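Local coordinates for stringent starvation protein A homolog (Haemophilus influenzae, PDB 3LYK), which probably forms an equimolar complex with the RNA polymerase holoenzyme, though not with the core enzyme, and belongs to the glutathione S-transferase superfamily, at residues Pro137-Gln140 and Tyr144-Asn147; Leu9-Asp14 and Gln20-Leu25. All coordinates share one frame; numbering follows the deposited sequence.

Interaction 1: Pro137-Gln140 and Tyr144-Asn147; sequences PIFQ and YFMN
The rings of Phe139 and Phe145 meet obliquely through one carbon each, CZ of Phe139 lying 4.0 Å from CD1 of Phe145. One face of the Phe139 ring carries its own neighbour in sequence, Ile138, whose CG2 methyl sits 4.0 Å above the ring plane and over its centre. Tyr182 of helix 176-187 also meets the Phe139 ring, the two planes inclined at about 40°. Neither phenylalanine leaves its backbone aimed straight at the other segment, yet the far ends of both side chains come nearer to it; that of Phe145 does so with CG anti to the backbone N (chi1 -163°).

The second apolar touch is made by Met146, a selenomethionine. Its side chain, bent at both chi2 and chi3, crosses that of Ile138 at about a right angle and brings SE of Met146 to 3.8 Å from Ile138 CG1. Both segments belong to the loop between helices 118-134 and 152-165 of the GST C-terminal domain. Within it, Tyr144-Asn147 folds as a type II beta turn, with Met146 at the third position in a left-handed conformation (phi 63°). Tyr144 N donates to Asn147 O at 3.0 Å, whereas the return bond from Asn147 N to Tyr144 O, at 3.3 Å, is weak. The backbone N of Phe145 is held by Asp154 of helix 152-165, and the Phe145 side chain packs on Val153, Val157 and Trp106.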
# COMPACT_ATOMS: atom_id res chain seq x y z
N PRO B 137 24.06 12.06 -3.70
CA PRO B 137 23.93 12.94 -4.88
C PRO B 137 22.51 13.49 -5.09
O PRO B 137 22.34 14.56 -5.65
CB PRO B 137 24.33 12.02 -6.04
CG PRO B 137 25.33 11.09 -5.42
CD PRO B 137 24.75 10.80 -4.05
N ILE B 138 21.51 12.74 -4.65
CA ILE B 138 20.11 13.18 -4.65
C ILE B 138 19.88 14.65 -4.24
O ILE B 138 19.10 15.35 -4.87
CB ILE B 138 19.27 12.21 -3.79
CG1 ILE B 138 18.73 11.08 -4.66
CG2 ILE B 138 18.14 12.91 -3.08
CD1 ILE B 138 19.75 10.05 -5.11
N PHE B 139 20.60 15.11 -3.22
CA PHE B 139 20.37 16.46 -2.68
C PHE B 139 21.05 17.62 -3.42
O PHE B 139 20.65 18.77 -3.27
CB PHE B 139 20.73 16.49 -1.20
CG PHE B 139 20.03 15.43 -0.39
CD1 PHE B 139 18.71 15.62 0.05
CD2 PHE B 139 20.70 14.25 -0.05
CE1 PHE B 139 18.07 14.62 0.80
CE2 PHE B 139 20.07 13.26 0.72
CZ PHE B 139 18.76 13.44 1.14
N GLN B 140 22.05 17.32 -4.24
CA GLN B 140 22.69 18.37 -5.04
C GLN B 140 21.68 19.01 -6.02
O GLN B 140 21.95 20.05 -6.64
CB GLN B 140 23.93 17.83 -5.78
CG GLN B 140 23.64 17.16 -7.13
CD GLN B 140 24.83 16.37 -7.67
OE1 GLN B 140 25.34 15.44 -7.02
NE2 GLN B 140 25.28 16.72 -8.88
N TYR B 144 14.42 18.44 -0.47
CA TYR B 144 13.73 17.32 0.19
C TYR B 144 13.92 16.06 -0.61
O TYR B 144 14.58 16.12 -1.64
CB TYR B 144 12.26 17.65 0.46
CG TYR B 144 12.17 18.78 1.44
CD1 TYR B 144 12.21 18.53 2.83
CD2 TYR B 144 12.11 20.10 1.00
CE1 TYR B 144 12.16 19.58 3.73
CE2 TYR B 144 12.05 21.15 1.90
CZ TYR B 144 12.09 20.88 3.25
OH TYR B 144 12.02 21.92 4.14
N PHE B 145 13.46 14.92 -0.13
CA PHE B 145 13.91 13.68 -0.71
C PHE B 145 13.26 13.45 -2.09
O PHE B 145 12.12 13.01 -2.17
CB PHE B 145 13.66 12.52 0.24
CG PHE B 145 14.43 11.32 -0.08
CD1 PHE B 145 15.65 11.08 0.53
CD2 PHE B 145 13.96 10.39 -1.01
CE1 PHE B 145 16.39 9.92 0.24
CE2 PHE B 145 14.69 9.23 -1.31
CZ PHE B 145 15.92 9.01 -0.69
N MSE B 146 14.01 13.78 -3.15
CA MSE B 146 13.55 13.67 -4.55
C MSE B 146 12.38 14.62 -4.76
O MSE B 146 11.54 14.35 -5.58
CB MSE B 146 13.09 12.25 -4.90
CG MSE B 146 14.17 11.19 -4.98
SE MSE B 146 15.45 11.71 -6.40
CE MSE B 146 14.51 11.00 -8.00
N ASN B 147 12.30 15.69 -3.97
CA ASN B 147 11.23 16.66 -4.13
C ASN B 147 11.71 18.04 -3.74
O ASN B 147 12.63 18.18 -2.92
CB ASN B 147 9.96 16.27 -3.34
CG ASN B 147 9.09 15.23 -4.10
OD1 ASN B 147 8.54 15.54 -5.16
ND2 ASN B 147 9.00 14.00 -3.58

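Interaction 2: Leu9-Asp14 and Gln20-Leu25; sequences LFSNKD and QVKIVL
Leu9 packs on Val21, Lys22 and Leu25 with its two methyl groups. CD1 of Leu9 lies 4.0 Å from Val21 CG1, while CD2 rests 3.9 Å from Lys22 CG and also touches CD1 of Leu25, one turn on from Val21. With CG anti to the backbone N (chi1 179°), the leucine extends from the strand toward the helix; its side chain runs obliquely to those of Val21 and Leu25 but at about a right angle to the lysine, which offers its aliphatic portion.

These contacts join the first strand and first helix of the beta-alpha-beta unit formed by strand 3-11, helix 16-27 and strand 30-36, part of the thioredoxin-like N-terminal domain of the GST superfamily. The local axes of strand 9-11 and helix 20-25 approach to 10.7 Å and run roughly antiparallel, at 149°, as the chain turns back over the sheet. Val21 and Leu25 also pack on helix 68-78, whereas Lys22 reaches Tyr32 and Asn34 of the neighbouring strand.

Polar contact across the segments is made through water. The Lys22 chain, extended beyond CG, passes Ser11, its CE 3.8 Å from Ser11 OG, and ends in an ammonium group that donates to a water at 2.7 Å from NZ. The same water is hydrogen-bonded to Ser11 OG at 2.8 Å, linking the end of the strand to the helix. Ser11 OG has a further, weak hydrogen bond to Asn34. Beyond the strand, an Asx turn shapes the loop: Asp14 N donates to Asn12 OD1 at 2.9 Å, the donor standing 44° out of the carbonyl plane.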
# COMPACT_ATOMS: atom_id res chain seq x y z
N LEU B 9 -5.54 8.44 18.23
CA LEU B 9 -4.52 7.64 17.65
C LEU B 9 -3.99 6.63 18.67
O LEU B 9 -3.40 7.01 19.69
CB LEU B 9 -3.36 8.50 17.14
CG LEU B 9 -2.21 7.72 16.52
CD1 LEU B 9 -2.69 7.23 15.16
CD2 LEU B 9 -0.94 8.57 16.39
N PHE B 10 -4.19 5.34 18.39
CA PHE B 10 -3.53 4.27 19.15
C PHE B 10 -2.17 4.10 18.56
O PHE B 10 -2.03 3.85 17.34
CB PHE B 10 -4.29 2.93 19.10
CG PHE B 10 -5.60 2.97 19.80
CD1 PHE B 10 -5.71 2.55 21.12
CD2 PHE B 10 -6.74 3.45 19.14
CE1 PHE B 10 -6.94 2.61 21.79
CE2 PHE B 10 -7.98 3.52 19.80
CZ PHE B 10 -8.08 3.10 21.13
N SER B 11 -1.15 4.23 19.39
CA SER B 11 0.19 4.17 18.87
C SER B 11 1.17 3.73 19.91
O SER B 11 0.89 3.80 21.12
CB SER B 11 0.66 5.55 18.33
OG SER B 11 0.62 6.49 19.35
N ASN B 12 2.35 3.36 19.43
CA ASN B 12 3.48 3.11 20.31
C ASN B 12 4.60 4.08 20.00
O ASN B 12 4.93 4.30 18.82
CB ASN B 12 3.95 1.65 20.19
CG ASN B 12 5.19 1.37 21.00
OD1 ASN B 12 6.29 1.61 20.54
ND2 ASN B 12 5.00 0.92 22.26
N LYS B 13 5.19 4.66 21.04
CA LYS B 13 6.20 5.71 20.88
C LYS B 13 7.52 5.29 20.23
O LYS B 13 8.27 6.14 19.81
CB LYS B 13 6.52 6.38 22.25
CG LYS B 13 7.15 5.44 23.28
CD LYS B 13 7.59 6.31 24.48
CE LYS B 13 7.34 5.63 25.80
NZ LYS B 13 8.23 4.44 25.97
N ASP B 14 7.81 4.00 20.14
CA ASP B 14 9.02 3.58 19.45
C ASP B 14 8.78 3.01 18.06
O ASP B 14 9.74 2.60 17.39
CB ASP B 14 9.76 2.52 20.28
CG ASP B 14 10.22 3.06 21.65
OD1 ASP B 14 10.77 4.18 21.72
OD2 ASP B 14 10.01 2.36 22.66
N GLN B 20 5.61 8.09 11.55
CA GLN B 20 5.16 8.65 10.27
C GLN B 20 3.81 9.39 10.40
O GLN B 20 3.64 10.52 9.91
CB GLN B 20 4.96 7.53 9.21
CG GLN B 20 6.18 6.71 8.86
CD GLN B 20 5.81 5.57 7.90
OE1 GLN B 20 4.67 5.11 7.87
NE2 GLN B 20 6.77 5.10 7.16
N VAL B 21 2.84 8.71 11.02
CA VAL B 21 1.50 9.24 11.15
C VAL B 21 1.48 10.51 12.04
O VAL B 21 0.82 11.53 11.69
CB VAL B 21 0.51 8.15 11.68
CG1 VAL B 21 -0.88 8.77 11.97
CG2 VAL B 21 0.32 7.03 10.62
N LYS B 22 2.23 10.49 13.14
CA LYS B 22 2.29 11.73 14.00
C LYS B 22 2.87 12.90 13.28
O LYS B 22 2.46 13.99 13.50
CB LYS B 22 3.07 11.51 15.31
CG LYS B 22 2.45 10.47 16.22
CD LYS B 22 3.47 10.22 17.36
CE LYS B 22 2.85 9.44 18.48
NZ LYS B 22 3.96 9.07 19.41
N ILE B 23 3.83 12.69 12.40
CA ILE B 23 4.35 13.83 11.65
C ILE B 23 3.25 14.40 10.75
O ILE B 23 3.04 15.62 10.67
CB ILE B 23 5.53 13.41 10.80
CG1 ILE B 23 6.68 13.01 11.72
CG2 ILE B 23 5.94 14.55 9.84
CD1 ILE B 23 7.86 12.36 10.94
N VAL B 24 2.50 13.51 10.10
CA VAL B 24 1.41 14.01 9.21
C VAL B 24 0.31 14.72 9.98
O VAL B 24 -0.15 15.79 9.57
CB VAL B 24 0.85 12.87 8.30
CG1 VAL B 24 -0.34 13.34 7.50
CG2 VAL B 24 2.04 12.36 7.37
N LEU B 25 -0.09 14.16 11.12
CA LEU B 25 -1.08 14.84 11.98
C LEU B 25 -0.64 16.26 12.39
O LEU B 25 -1.46 17.17 12.36
CB LEU B 25 -1.42 14.02 13.23
CG LEU B 25 -2.26 12.75 12.99
CD1 LEU B 25 -2.12 11.71 14.13
CD2 LEU B 25 -3.73 13.10 12.79
O HOH W 1 2.87 7.10 20.81

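In the fold
Interaction 2 is a buried contact of the N-terminal domain, its centre about 9 Å from that of the chain, whereas interaction 1 lies at the surface of the C-terminal domain, its centre about 17 Å from that of the chain. They share no element: 9-14 with 20-25 joins a strand to a helix, while 137-140 with 144-147 closes part of a single interhelical connection. Their summed buried areas are nearly equal, at 200 and 204 Å². In chemistry, branched aliphatic packing with a water bridge at its polar end contrasts with a ring-to-ring contact and an isoleucine against selenium. Helix 152-165 flanks both contacts, although their nearest atoms remain about 10 Å apart.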